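HTH cro/C1-type domain-containing protein (Pseudomonas aeruginosa, PDB 4O8B) is a transcriptional regulator that probably binds promoter DNA through its helix-turn-helix domain and controls motility and biofilm formation by modulating the small RNA rsmZ. Local coordinates at residues 61-66 with 70-75; 36-39 with 44-47; 7-12 with 55-60. One frame throughout, in Å; residues are numbered along the deposited sequence.

Interaction 1: 61-66 with 70-75; sequences MAYLYC and ELAELI
Tyr63 leans its ring across the flank of helix 69-79 and meets Ala72, with Ile75 one turn further along. Tyr63 CB lies 4.4 Å from Ile75 CG2, a loose contact at the root. CG stands anti to the backbone N (chi1 174°), and this carries the ring alongside the helix. CD1 is equally near the methyl and the carbonyl O of Ala72. Tyr63 CE1 comes closest, 3.6 Å from Ala72 CB, which approaches the ring obliquely. The far side of the ring and the hydroxyl pack on Ala8 and Ala9 of helix 3-13. Alanine suits the facing position because a single methyl lets the broad ring lie close to the backbone.

Segment 61-66 follows helix 47-57, and residues 61-64, helical in their backbone angles, probably correspond to the short fifth helix of the Cro/C1-type domain. Helix 69-79 runs on into the subunit interface, where Ile75 meets Ile75 of the second subunit and Leu71 packs on its Val78. The contact thus joins this part of the domain to helix 69-79, and both sides take part in the interface, Tyr65 stacking on Tyr65 of the second subunit. The segment is folded tightly: Cys66 N donates to Tyr63 O and Tyr65 N to Ala62 O, the latter at 2.8 Å.

That turn presents Ala62 and Cys66 to Ile75. Their CB atoms lie 4.3 Å and 4.2 Å from Ile75 CD1, respectively, so the long isoleucine branch is met by two small residues. Cys66 SG is directed at the first turn of the helix and lies 3.8 Å from Leu71 CB. Cysteine is small enough for a place where Cys66 CA and Ala72 CA are 5.4 Å apart, though the sulfur is modelled too close to the Ala72 backbone for its exact position to be trusted.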
ATOM      1  N   MET A  61      -0.397   4.231   4.722  1.00 15.93           N
ATOM      2  CA  MET A  61      -1.051   4.571   3.464  1.00 18.27           C
ATOM      3  C   MET A  61      -1.208   3.324   2.607  1.00 18.40           C
ATOM      4  O   MET A  61      -2.214   3.156   1.912  1.00 17.46           O
ATOM      5  CB  MET A  61      -0.227   5.617   2.706  1.00 20.65           C
ATOM      6  CG  MET A  61      -0.581   5.721   1.231  1.00 23.63           C
ATOM      7  SD  MET A  61       0.459   6.891   0.349  1.00 28.43           S
ATOM      8  CE  MET A  61      -0.420   8.408   0.635  1.00 27.68           C
ATOM      9  N   ALA A  62      -0.203   2.449   2.666  1.00 18.23           N
ATOM     10  CA  ALA A  62      -0.217   1.215   1.893  1.00 20.36           C
ATOM     11  C   ALA A  62      -1.465   0.378   2.172  1.00 20.35           C
ATOM     12  O   ALA A  62      -2.036  -0.213   1.258  1.00 20.84           O
ATOM     13  CB  ALA A  62       1.034   0.398   2.205  1.00 21.22           C
ATOM     14  N   TYR A  63      -1.876   0.333   3.436  1.00 19.72           N
ATOM     15  CA  TYR A  63      -3.051  -0.428   3.828  1.00 20.16           C
ATOM     16  C   TYR A  63      -4.272  -0.028   3.002  1.00 19.84           C
ATOM     17  O   TYR A  63      -5.008  -0.885   2.502  1.00 17.32           O
ATOM     18  CB  TYR A  63      -3.355  -0.212   5.311  1.00 21.57           C
ATOM     19  CG  TYR A  63      -4.642  -0.857   5.770  1.00 23.04           C
ATOM     20  CD1 TYR A  63      -4.773  -2.244   5.807  1.00 23.83           C
ATOM     21  CD2 TYR A  63      -5.755  -0.079   6.107  1.00 23.89           C
ATOM     22  CE1 TYR A  63      -5.971  -2.846   6.211  1.00 23.91           C
ATOM     23  CE2 TYR A  63      -6.952  -0.667   6.511  1.00 22.71           C
ATOM     24  CZ  TYR A  63      -7.057  -2.050   6.539  1.00 22.95           C
ATOM     25  OH  TYR A  63      -8.236  -2.638   6.926  1.00 25.32           O
ATOM     26  N   LEU A  64      -4.480   1.278   2.874  1.00 19.19           N
ATOM     27  CA  LEU A  64      -5.616   1.808   2.119  1.00 19.20           C
ATOM     28  C   LEU A  64      -5.528   1.474   0.634  1.00 18.60           C
ATOM     29  O   LEU A  64      -6.481   1.682  -0.117  1.00 18.00           O
ATOM     30  CB  LEU A  64      -5.691   3.321   2.312  1.00 19.38           C
ATOM     31  CG  LEU A  64      -5.819   3.773   3.774  1.00 18.15           C
ATOM     32  CD1 LEU A  64      -5.554   5.265   3.887  1.00 19.34           C
ATOM     33  CD2 LEU A  64      -7.201   3.426   4.295  1.00 19.14           C
ATOM     34  N   TYR A  65      -4.383   0.940   0.220  1.00 19.00           N
ATOM     35  CA  TYR A  65      -4.158   0.561  -1.176  1.00 19.91           C
ATOM     36  C   TYR A  65      -3.750  -0.906  -1.275  1.00 21.15           C
ATOM     37  O   TYR A  65      -3.075  -1.306  -2.224  1.00 20.89           O
ATOM     38  CB  TYR A  65      -3.064   1.437  -1.793  1.00 20.85           C
ATOM     39  CG  TYR A  65      -3.511   2.834  -2.156  1.00 21.49           C
ATOM     40  CD1 TYR A  65      -4.236   3.076  -3.327  1.00 21.17           C
ATOM     41  CD2 TYR A  65      -3.222   3.917  -1.322  1.00 21.63           C
ATOM     42  CE1 TYR A  65      -4.644   4.362  -3.667  1.00 21.77           C
ATOM     43  CE2 TYR A  65      -3.635   5.212  -1.655  1.00 21.83           C
ATOM     44  CZ  TYR A  65      -4.348   5.422  -2.823  1.00 21.04           C
ATOM     45  OH  TYR A  65      -4.753   6.697  -3.146  1.00 22.03           O
ATOM     46  N   CYS A  66      -4.162  -1.702  -0.294  1.00 22.67           N
ATOM     47  CA  CYS A  66      -3.840  -3.128  -0.266  1.00 23.59           C
ATOM     48  C   CYS A  66      -5.065  -3.987  -0.560  1.00 23.45           C
ATOM     49  O   CYS A  66      -5.808  -4.350   0.347  1.00 24.33           O
ATOM     50  CB  CYS A  66      -3.260  -3.501   1.099  1.00 23.80           C
ATOM     51  SG  CYS A  66      -3.084  -5.277   1.353  1.00 23.94           S
ATOM     52  N   GLU A  70      -5.272 -10.746   2.892  1.00 30.65           N
ATOM     53  CA  GLU A  70      -4.263 -11.306   3.789  1.00 30.06           C
ATOM     54  C   GLU A  70      -3.122 -10.336   4.075  1.00 27.68           C
ATOM     55  O   GLU A  70      -2.748 -10.134   5.229  1.00 26.65           O
ATOM     56  CB  GLU A  70      -3.674 -12.605   3.218  1.00 33.09           C
ATOM     57  CG  GLU A  70      -4.408 -13.870   3.639  1.00 37.34           C
ATOM     58  CD  GLU A  70      -3.503 -15.091   3.594  1.00 39.82           C
ATOM     59  OE1 GLU A  70      -2.441 -15.070   4.266  1.00 41.33           O
ATOM     60  OE2 GLU A  70      -3.851 -16.071   2.900  1.00 39.37           O
ATOM     61  N   LEU A  71      -2.573  -9.743   3.022  1.00 25.74           N
ATOM     62  CA  LEU A  71      -1.466  -8.805   3.176  1.00 24.89           C
ATOM     63  C   LEU A  71      -1.859  -7.592   4.014  1.00 23.58           C
ATOM     64  O   LEU A  71      -1.143  -7.210   4.943  1.00 22.64           O
ATOM     65  CB  LEU A  71      -0.965  -8.342   1.802  1.00 24.00           C
ATOM     66  CG  LEU A  71       0.367  -7.592   1.820  1.00 25.38           C
ATOM     67  CD1 LEU A  71       1.405  -8.421   2.562  1.00 25.40           C
ATOM     68  CD2 LEU A  71       0.827  -7.317   0.399  1.00 23.43           C
ATOM     69  N   ALA A  72      -2.991  -6.990   3.679  1.00 22.29           N
ATOM     70  CA  ALA A  72      -3.477  -5.820   4.408  1.00 22.83           C
ATOM     71  C   ALA A  72      -3.486  -6.101   5.902  1.00 22.66           C
ATOM     72  O   ALA A  72      -2.939  -5.324   6.693  1.00 21.66           O
ATOM     73  CB  ALA A  72      -4.888  -5.463   3.940  1.00 23.51           C
ATOM     74  N   GLU A  73      -4.102  -7.216   6.279  1.00 22.06           N
ATOM     75  CA  GLU A  73      -4.179  -7.600   7.681  1.00 24.50           C
ATOM     76  C   GLU A  73      -2.783  -7.648   8.290  1.00 24.76           C
ATOM     77  O   GLU A  73      -2.585  -7.266   9.439  1.00 24.06           O
ATOM     78  CB  GLU A  73      -4.855  -8.974   7.797  1.00 26.47           C
ATOM     79  CG  GLU A  73      -5.483  -9.242   9.154  1.00 30.68           C
ATOM     80  CD  GLU A  73      -6.345  -8.081   9.624  1.00 32.30           C
ATOM     81  OE1 GLU A  73      -7.195  -7.607   8.841  1.00 32.16           O
ATOM     82  OE2 GLU A  73      -6.168  -7.642  10.786  1.00 32.83           O
ATOM     83  N   LEU A  74      -1.815  -8.114   7.499  1.00 25.87           N
ATOM     84  CA  LEU A  74      -0.433  -8.215   7.960  1.00 26.80           C
ATOM     85  C   LEU A  74       0.210  -6.833   8.055  1.00 26.11           C
ATOM     86  O   LEU A  74       1.006  -6.571   8.958  1.00 27.10           O
ATOM     87  CB  LEU A  74       0.377  -9.096   7.007  1.00 26.64           C
ATOM     88  CG  LEU A  74       1.349 -10.078   7.660  1.00 28.52           C
ATOM     89  CD1 LEU A  74       0.558 -11.195   8.332  1.00 28.54           C
ATOM     90  CD2 LEU A  74       2.287 -10.660   6.615  1.00 28.88           C
ATOM     91  N   ILE A  75      -0.143  -5.956   7.120  1.00 25.74           N
ATOM     92  CA  ILE A  75       0.407  -4.602   7.090  1.00 26.68           C
ATOM     93  C   ILE A  75      -0.001  -3.799   8.330  1.00 26.97           C
ATOM     94  O   ILE A  75       0.736  -2.913   8.768  1.00 26.29           O
ATOM     95  CB  ILE A  75      -0.053  -3.826   5.832  1.00 24.36           C
ATOM     96  CG1 ILE A  75       0.479  -4.517   4.580  1.00 23.13           C
ATOM     97  CG2 ILE A  75       0.431  -2.386   5.898  1.00 21.52           C
ATOM     98  CD1 ILE A  75       0.253  -3.728   3.300  1.00 22.85           C
TER

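Interaction 2: 36-39 with 44-47; sequences NQYE and SPNM
Tyr38 and Pro45 lie flat against each other, the phenol ring of one under the pyrrolidine of the other. Pro45 CB sits above one face of the tyrosine, 3.9 Å from the ring centroid and 19° off the ring normal, the geometry of a CH-pi interaction. The two side chains pass each other in opposite directions, and the proline runs along the CD1-CE1-CZ rim: Pro45 CD meets Tyr38 CD1 at 3.6 Å and Pro45 CB stands 3.8 Å from Tyr38 CZ. Proline suits this place. The C-H bonds on CA and CD, next to the amide nitrogen, are the more polarised ones; CB, which lies over the face, offers chiefly a compact hydrocarbon surface, and the rigid ring gives an aromatic face a flat partner at little entropic cost.

The torsions of the tyrosine produce the overlap. CG is anti to the carbonyl carbon (chi1 -77°), which carries the ring from the last turn of helix 28-39 across to the returning chain. Beyond the proline, the hydroxyl takes part in a water bridge: the water stands 3.2 Å from Tyr38 OH and accepts a hydrogen bond from Asn46 N at 2.9 Å. The polar tip of the tyrosine is thereby tied to the backbone just after the proline it packs against. The ring also packs on Leu6 of helix 3-13 and on Thr49.

Asn46 has a second task. Its side-chain OD1 accepts from Thr49 N, making it the N-cap of helix 47-57, and the short asparagine side chain can reach that backbone N-H readily. An aromatic residue followed by Glu39, then a proline and a capped helix start, is the familiar Cro/C1-type pattern in which the probable recognition helix, 28-39, hands over to the next helix.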
ATOM      1  N   ASN A  36     -18.403   9.432   2.124  1.00 21.76           N
ATOM      2  CA  ASN A  36     -19.139   8.315   1.551  1.00 22.62           C
ATOM      3  C   ASN A  36     -18.724   8.085   0.106  1.00 22.55           C
ATOM      4  O   ASN A  36     -18.599   6.946  -0.338  1.00 23.24           O
ATOM      5  CB  ASN A  36     -20.649   8.573   1.633  1.00 21.61           C
ATOM      6  CG  ASN A  36     -21.450   7.285   1.645  1.00 23.72           C
ATOM      7  OD1 ASN A  36     -21.203   6.398   2.467  1.00 22.32           O
ATOM      8  ND2 ASN A  36     -22.421   7.177   0.741  1.00 21.06           N
ATOM      9  N   GLN A  37     -18.509   9.173  -0.632  1.00 23.25           N
ATOM     10  CA  GLN A  37     -18.087   9.062  -2.027  1.00 23.22           C
ATOM     11  C   GLN A  37     -16.748   8.333  -2.100  1.00 24.67           C
ATOM     12  O   GLN A  37     -16.528   7.514  -2.991  1.00 25.44           O
ATOM     13  CB  GLN A  37     -17.957  10.448  -2.659  1.00 21.42           C
ATOM     14  CG  GLN A  37     -19.286  11.143  -2.928  1.00 21.29           C
ATOM     15  CD  GLN A  37     -20.137  10.393  -3.940  1.00 21.38           C
ATOM     16  OE1 GLN A  37     -20.516   9.240  -3.725  1.00 21.07           O
ATOM     17  NE2 GLN A  37     -20.453  11.049  -5.049  1.00 23.33           N
ATOM     18  N   TYR A  38     -15.852   8.634  -1.158  1.00 24.30           N
ATOM     19  CA  TYR A  38     -14.549   7.993  -1.125  1.00 25.40           C
ATOM     20  C   TYR A  38     -14.682   6.505  -0.805  1.00 26.81           C
ATOM     21  O   TYR A  38     -14.133   5.653  -1.509  1.00 26.53           O
ATOM     22  CB  TYR A  38     -13.638   8.636  -0.074  1.00 25.33           C
ATOM     23  CG  TYR A  38     -13.037   9.971  -0.459  1.00 24.74           C
ATOM     24  CD1 TYR A  38     -12.797  10.299  -1.797  1.00 24.68           C
ATOM     25  CD2 TYR A  38     -12.661  10.891   0.521  1.00 24.25           C
ATOM     26  CE1 TYR A  38     -12.175  11.495  -2.146  1.00 25.16           C
ATOM     27  CE2 TYR A  38     -12.034  12.092   0.181  1.00 25.10           C
ATOM     28  CZ  TYR A  38     -11.807  12.393  -1.151  1.00 25.25           C
ATOM     29  OH  TYR A  38     -11.184  13.572  -1.487  1.00 24.84           O
ATOM     30  N   GLU A  39     -15.413   6.203   0.267  1.00 27.24           N
ATOM     31  CA  GLU A  39     -15.610   4.824   0.695  1.00 28.66           C
ATOM     32  C   GLU A  39     -16.403   4.010  -0.322  1.00 29.53           C
ATOM     33  O   GLU A  39     -16.360   2.780  -0.315  1.00 30.17           O
ATOM     34  CB  GLU A  39     -16.321   4.796   2.047  1.00 27.48           C
ATOM     35  CG  GLU A  39     -15.584   5.564   3.132  1.00 26.61           C
ATOM     36  CD  GLU A  39     -16.191   5.362   4.502  1.00 28.78           C
ATOM     37  OE1 GLU A  39     -15.520   5.694   5.503  1.00 30.71           O
ATOM     38  OE2 GLU A  39     -17.344   4.882   4.589  1.00 27.64           O
ATOM     39  N   SER A  44     -12.093   9.543  -5.892  1.00 29.33           N
ATOM     40  CA  SER A  44     -10.745   9.084  -5.565  1.00 28.38           C
ATOM     41  C   SER A  44      -9.897  10.161  -4.905  1.00 27.06           C
ATOM     42  O   SER A  44      -9.631  11.211  -5.489  1.00 25.30           O
ATOM     43  CB  SER A  44     -10.042   8.589  -6.829  1.00 29.33           C
ATOM     44  OG  SER A  44     -10.728   7.484  -7.392  1.00 32.65           O
ATOM     45  N   PRO A  45      -9.457   9.910  -3.659  1.00 27.31           N
ATOM     46  CA  PRO A  45      -8.626  10.870  -2.916  1.00 26.68           C
ATOM     47  C   PRO A  45      -7.208  10.929  -3.481  1.00 27.05           C
ATOM     48  O   PRO A  45      -6.528   9.907  -3.580  1.00 25.83           O
ATOM     49  CB  PRO A  45      -8.664  10.325  -1.496  1.00 25.75           C
ATOM     50  CG  PRO A  45      -8.750   8.846  -1.719  1.00 26.24           C
ATOM     51  CD  PRO A  45      -9.774   8.740  -2.824  1.00 26.10           C
ATOM     52  N   ASN A  46      -6.768  12.131  -3.862  1.00 26.67           N
ATOM     53  CA  ASN A  46      -5.433  12.299  -4.415  1.00 26.40           C
ATOM     54  C   ASN A  46      -4.374  11.999  -3.357  1.00 25.93           C
ATOM     55  O   ASN A  46      -4.675  11.935  -2.167  1.00 25.58           O
ATOM     56  CB  ASN A  46      -5.242  13.724  -4.948  1.00 26.50           C
ATOM     57  CG  ASN A  46      -5.378  14.776  -3.864  1.00 27.37           C
ATOM     58  OD1 ASN A  46      -4.973  14.562  -2.722  1.00 27.96           O
ATOM     59  ND2 ASN A  46      -5.927  15.931  -4.224  1.00 25.76           N
ATOM     60  N   MET A  47      -3.134  11.817  -3.798  1.00 26.26           N
ATOM     61  CA  MET A  47      -2.034  11.523  -2.884  1.00 26.15           C
ATOM     62  C   MET A  47      -1.994  12.421  -1.648  1.00 25.72           C
ATOM     63  O   MET A  47      -1.810  11.932  -0.532  1.00 25.33           O
ATOM     64  CB  MET A  47      -0.692  11.588  -3.617  1.00 25.61           C
ATOM     65  CG  MET A  47      -0.385  10.348  -4.451  1.00 26.15           C
ATOM     66  SD  MET A  47      -0.548   8.811  -3.507  1.00 26.37           S
ATOM     67  CE  MET A  47       1.177   8.462  -3.137  1.00 26.20           C
TER
HETATM   68  O   HOH W   1      -8.552  14.260  -3.075  1.00 28.63           O

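Interaction 3: 7-12 with 55-60; sequences KAARIR and MVLQVP
The Schellman motif that closes helix 47-57 brings Leu57 and Val59, on either side of the turn residue Gln58, against Ala9 of helix 3-13. Gln58 takes a positive phi of 67°, and its N makes a weak bond to Met55 O, while Val59 N bonds Ala54 O. The reversal sends the chain off the helix axis and lets Val59, as well as the final helical leucine, face the same partner.

Ala9 CB is the meeting point. Ala9 CB lies 4.0 Å from Val59 CG2 and 3.3 Å from Leu57 CD1, though the leucine end is modelled too close to the helix for this tightness to be taken literally. Alanine fits because it lets two branched side chains approach the helix closely, its backbone being 6.2 Å from that of Leu57 between CA atoms. With chi1 -73°, Val59 CG2 falls between the backbone N and the carbonyl carbon, and from there faces the alanine methyl.

Pairing of the first and fourth helices is part of the Cro/C1-type domain, whose hydrophobic core lies between the helix-turn-helix pair and these flanking helices. Leu57 reaches well into that core, touching Leu6 and Ala13 of helix 3-13 and Leu20 of helix 17-22. Val59 also packs on Leu76 of helix 69-79.

A water at the border joins the two backbones, donating to Ala9 O at 2.7 Å and to Leu57 O at 2.6 Å. One molecule thus serves both carbonyls.

Arg10 adds its CB, in approximate contact with the Leu57 end. The rest of the side chain leaves, bending at chi3 (72°) to place NE in a salt bridge with Glu39 while NH1 binds Tyr15 O; a long side chain can touch the leucine at its base and still reach Glu39.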
ATOM      1  N   LYS A   7     -13.034   2.329   4.953  1.00 24.18           N
ATOM      2  CA  LYS A   7     -14.135   2.135   5.883  1.00 24.87           C
ATOM      3  C   LYS A   7     -13.656   1.321   7.079  1.00 24.64           C
ATOM      4  O   LYS A   7     -13.956   1.651   8.234  1.00 25.49           O
ATOM      5  CB  LYS A   7     -15.297   1.405   5.194  1.00 25.44           C
ATOM      6  CG  LYS A   7     -16.605   1.443   5.981  1.00 28.26           C
ATOM      7  CD  LYS A   7     -17.699   0.633   5.293  1.00 30.38           C
ATOM      8  CE  LYS A   7     -18.088   1.227   3.944  1.00 30.84           C
ATOM      9  NZ  LYS A   7     -18.739   2.565   4.084  1.00 29.89           N
ATOM     10  N   ALA A   8     -12.910   0.255   6.800  1.00 23.09           N
ATOM     11  CA  ALA A   8     -12.382  -0.617   7.845  1.00 21.24           C
ATOM     12  C   ALA A   8     -11.445   0.151   8.767  1.00 20.85           C
ATOM     13  O   ALA A   8     -11.383  -0.117   9.965  1.00 21.45           O
ATOM     14  CB  ALA A   8     -11.652  -1.792   7.214  1.00 19.57           C
ATOM     15  N   ALA A   9     -10.709   1.109   8.198  1.00 20.32           N
ATOM     16  CA  ALA A   9      -9.766   1.908   8.966  1.00 19.06           C
ATOM     17  C   ALA A   9     -10.484   2.973   9.785  1.00 19.92           C
ATOM     18  O   ALA A   9      -9.972   3.418  10.816  1.00 18.94           O
ATOM     19  CB  ALA A   9      -8.762   2.557   8.028  1.00 17.79           C
ATOM     20  N   ARG A  10     -11.667   3.389   9.329  1.00 20.65           N
ATOM     21  CA  ARG A  10     -12.445   4.394  10.034  1.00 21.96           C
ATOM     22  C   ARG A  10     -13.197   3.771  11.196  1.00 23.22           C
ATOM     23  O   ARG A  10     -13.433   4.425  12.217  1.00 25.37           O
ATOM     24  CB  ARG A  10     -13.419   5.080   9.073  1.00 21.74           C
ATOM     25  CG  ARG A  10     -14.461   5.944   9.769  1.00 22.48           C
ATOM     26  CD  ARG A  10     -15.236   6.802   8.779  1.00 24.34           C
ATOM     27  NE  ARG A  10     -16.168   6.027   7.958  1.00 25.39           N
ATOM     28  CZ  ARG A  10     -17.231   5.380   8.440  1.00 25.36           C
ATOM     29  NH1 ARG A  10     -17.501   5.403   9.741  1.00 24.28           N
ATOM     30  NH2 ARG A  10     -18.025   4.711   7.614  1.00 23.67           N
ATOM     31  N   ILE A  11     -13.583   2.512  11.039  1.00 23.57           N
ATOM     32  CA  ILE A  11     -14.303   1.799  12.087  1.00 24.35           C
ATOM     33  C   ILE A  11     -13.351   1.425  13.216  1.00 24.65           C
ATOM     34  O   ILE A  11     -13.698   1.521  14.391  1.00 24.23           O
ATOM     35  CB  ILE A  11     -14.967   0.510  11.545  1.00 24.51           C
ATOM     36  CG1 ILE A  11     -16.094   0.869  10.577  1.00 24.90           C
ATOM     37  CG2 ILE A  11     -15.499  -0.325  12.699  1.00 23.58           C
ATOM     38  CD1 ILE A  11     -16.770  -0.338   9.954  1.00 26.87           C
ATOM     39  N   ARG A  12     -12.143   0.994  12.848  1.00 25.46           N
ATOM     40  CA  ARG A  12     -11.145   0.607  13.837  1.00 24.93           C
ATOM     41  C   ARG A  12     -10.737   1.802  14.687  1.00 24.79           C
ATOM     42  O   ARG A  12     -10.474   1.664  15.880  1.00 26.43           O
ATOM     43  CB  ARG A  12      -9.912   0.022  13.143  1.00 25.51           C
ATOM     44  CG  ARG A  12      -8.772  -0.329  14.102  1.00 27.00           C
ATOM     45  CD  ARG A  12      -7.507  -0.724  13.360  1.00 29.48           C
ATOM     46  NE  ARG A  12      -7.595  -2.057  12.749  1.00 32.05           N
ATOM     47  CZ  ARG A  12      -7.528  -3.200  13.428  1.00 30.98           C
ATOM     48  NH1 ARG A  12      -7.371  -3.186  14.747  1.00 32.16           N
ATOM     49  NH2 ARG A  12      -7.613  -4.355  12.791  1.00 30.30           N
ATOM     50  N   MET A  55      -2.657   9.454   8.090  1.00 19.21           N
ATOM     51  CA  MET A  55      -2.172  10.037   9.336  1.00 20.58           C
ATOM     52  C   MET A  55      -3.272  10.038  10.391  1.00 20.58           C
ATOM     53  O   MET A  55      -3.075   9.565  11.507  1.00 19.22           O
ATOM     54  CB  MET A  55      -1.694  11.471   9.087  1.00 23.86           C
ATOM     55  CG  MET A  55      -0.874  12.061  10.220  1.00 27.73           C
ATOM     56  SD  MET A  55       0.622  11.098  10.545  1.00 33.87           S
ATOM     57  CE  MET A  55       1.536  11.388   9.029  1.00 31.98           C
ATOM     58  N   VAL A  56      -4.439  10.575  10.025  1.00 20.65           N
ATOM     59  CA  VAL A  56      -5.572  10.642  10.938  1.00 21.74           C
ATOM     60  C   VAL A  56      -6.023   9.257  11.377  1.00 22.97           C
ATOM     61  O   VAL A  56      -6.132   8.985  12.576  1.00 24.25           O
ATOM     62  CB  VAL A  56      -6.769  11.366  10.285  1.00 21.80           C
ATOM     63  CG1 VAL A  56      -7.955  11.380  11.234  1.00 20.16           C
ATOM     64  CG2 VAL A  56      -6.372  12.783   9.907  1.00 20.45           C
ATOM     65  N   LEU A  57      -6.285   8.383  10.411  1.00 23.31           N
ATOM     66  CA  LEU A  57      -6.727   7.020  10.705  1.00 22.96           C
ATOM     67  C   LEU A  57      -5.668   6.214  11.449  1.00 21.63           C
ATOM     68  O   LEU A  57      -5.970   5.164  12.015  1.00 20.46           O
ATOM     69  CB  LEU A  57      -7.119   6.297   9.414  1.00 23.36           C
ATOM     70  CG  LEU A  57      -8.557   6.488   8.926  1.00 24.58           C
ATOM     71  CD1 LEU A  57      -8.709   5.867   7.546  1.00 26.11           C
ATOM     72  CD2 LEU A  57      -9.515   5.848   9.913  1.00 27.35           C
ATOM     73  N   GLN A  58      -4.433   6.705  11.435  1.00 21.20           N
ATOM     74  CA  GLN A  58      -3.336   6.022  12.116  1.00 22.73           C
ATOM     75  C   GLN A  58      -2.985   4.685  11.476  1.00 22.95           C
ATOM     76  O   GLN A  58      -2.599   3.737  12.169  1.00 22.88           O
ATOM     77  CB  GLN A  58      -3.679   5.803  13.589  1.00 24.26           C
ATOM     78  CG  GLN A  58      -3.496   7.026  14.477  1.00 29.27           C
ATOM     79  CD  GLN A  58      -2.038   7.327  14.753  1.00 32.08           C
ATOM     80  OE1 GLN A  58      -1.294   7.771  13.874  1.00 32.84           O
ATOM     81  NE2 GLN A  58      -1.614   7.069  15.991  1.00 33.94           N
ATOM     82  N   VAL A  59      -3.117   4.603  10.154  1.00 22.76           N
ATOM     83  CA  VAL A  59      -2.790   3.380   9.430  1.00 20.69           C
ATOM     84  C   VAL A  59      -1.879   3.699   8.258  1.00 20.97           C
ATOM     85  O   VAL A  59      -1.953   4.788   7.677  1.00 22.63           O
ATOM     86  CB  VAL A  59      -4.056   2.669   8.894  1.00 20.06           C
ATOM     87  CG1 VAL A  59      -4.808   2.019  10.037  1.00 19.04           C
ATOM     88  CG2 VAL A  59      -4.946   3.679   8.174  1.00 19.99           C
ATOM     89  N   PRO A  60      -0.991   2.759   7.891  1.00 19.34           N
ATOM     90  CA  PRO A  60      -0.074   2.971   6.765  1.00 17.68           C
ATOM     91  C   PRO A  60      -0.847   3.241   5.480  1.00 16.22           C
ATOM     92  O   PRO A  60      -1.831   2.566   5.191  1.00 15.36           O
ATOM     93  CB  PRO A  60       0.700   1.658   6.705  1.00 17.33           C
ATOM     94  CG  PRO A  60       0.715   1.216   8.128  1.00 17.95           C
ATOM     95  CD  PRO A  60      -0.704   1.483   8.561  1.00 18.39           C
TER
HETATM   96  O   HOH W   2      -7.627   3.189  12.038  1.00  9.31           O

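Interaction 2 (36-39 with 44-47) is nested along the chain inside the long loop closed by interaction 3 (7-12 with 55-60), and interaction 1 (61-66 with 70-75) follows both. The centres of interactions 1 and 3 are about 11 Å apart, those of 2 and 3 about 14 Å, and those of 1 and 2 about 17 Å. Interactions 2 and 3 are joined by salt bridges from Glu39 to Lys7 and Arg10. Tyr63 and Ile75 connect interaction 1 with interaction 3 by packing. The series therefore runs from the probable recognition helix, 28-39, through the core of the helix-turn-helix domain to helix 69-79 at the subunit interface.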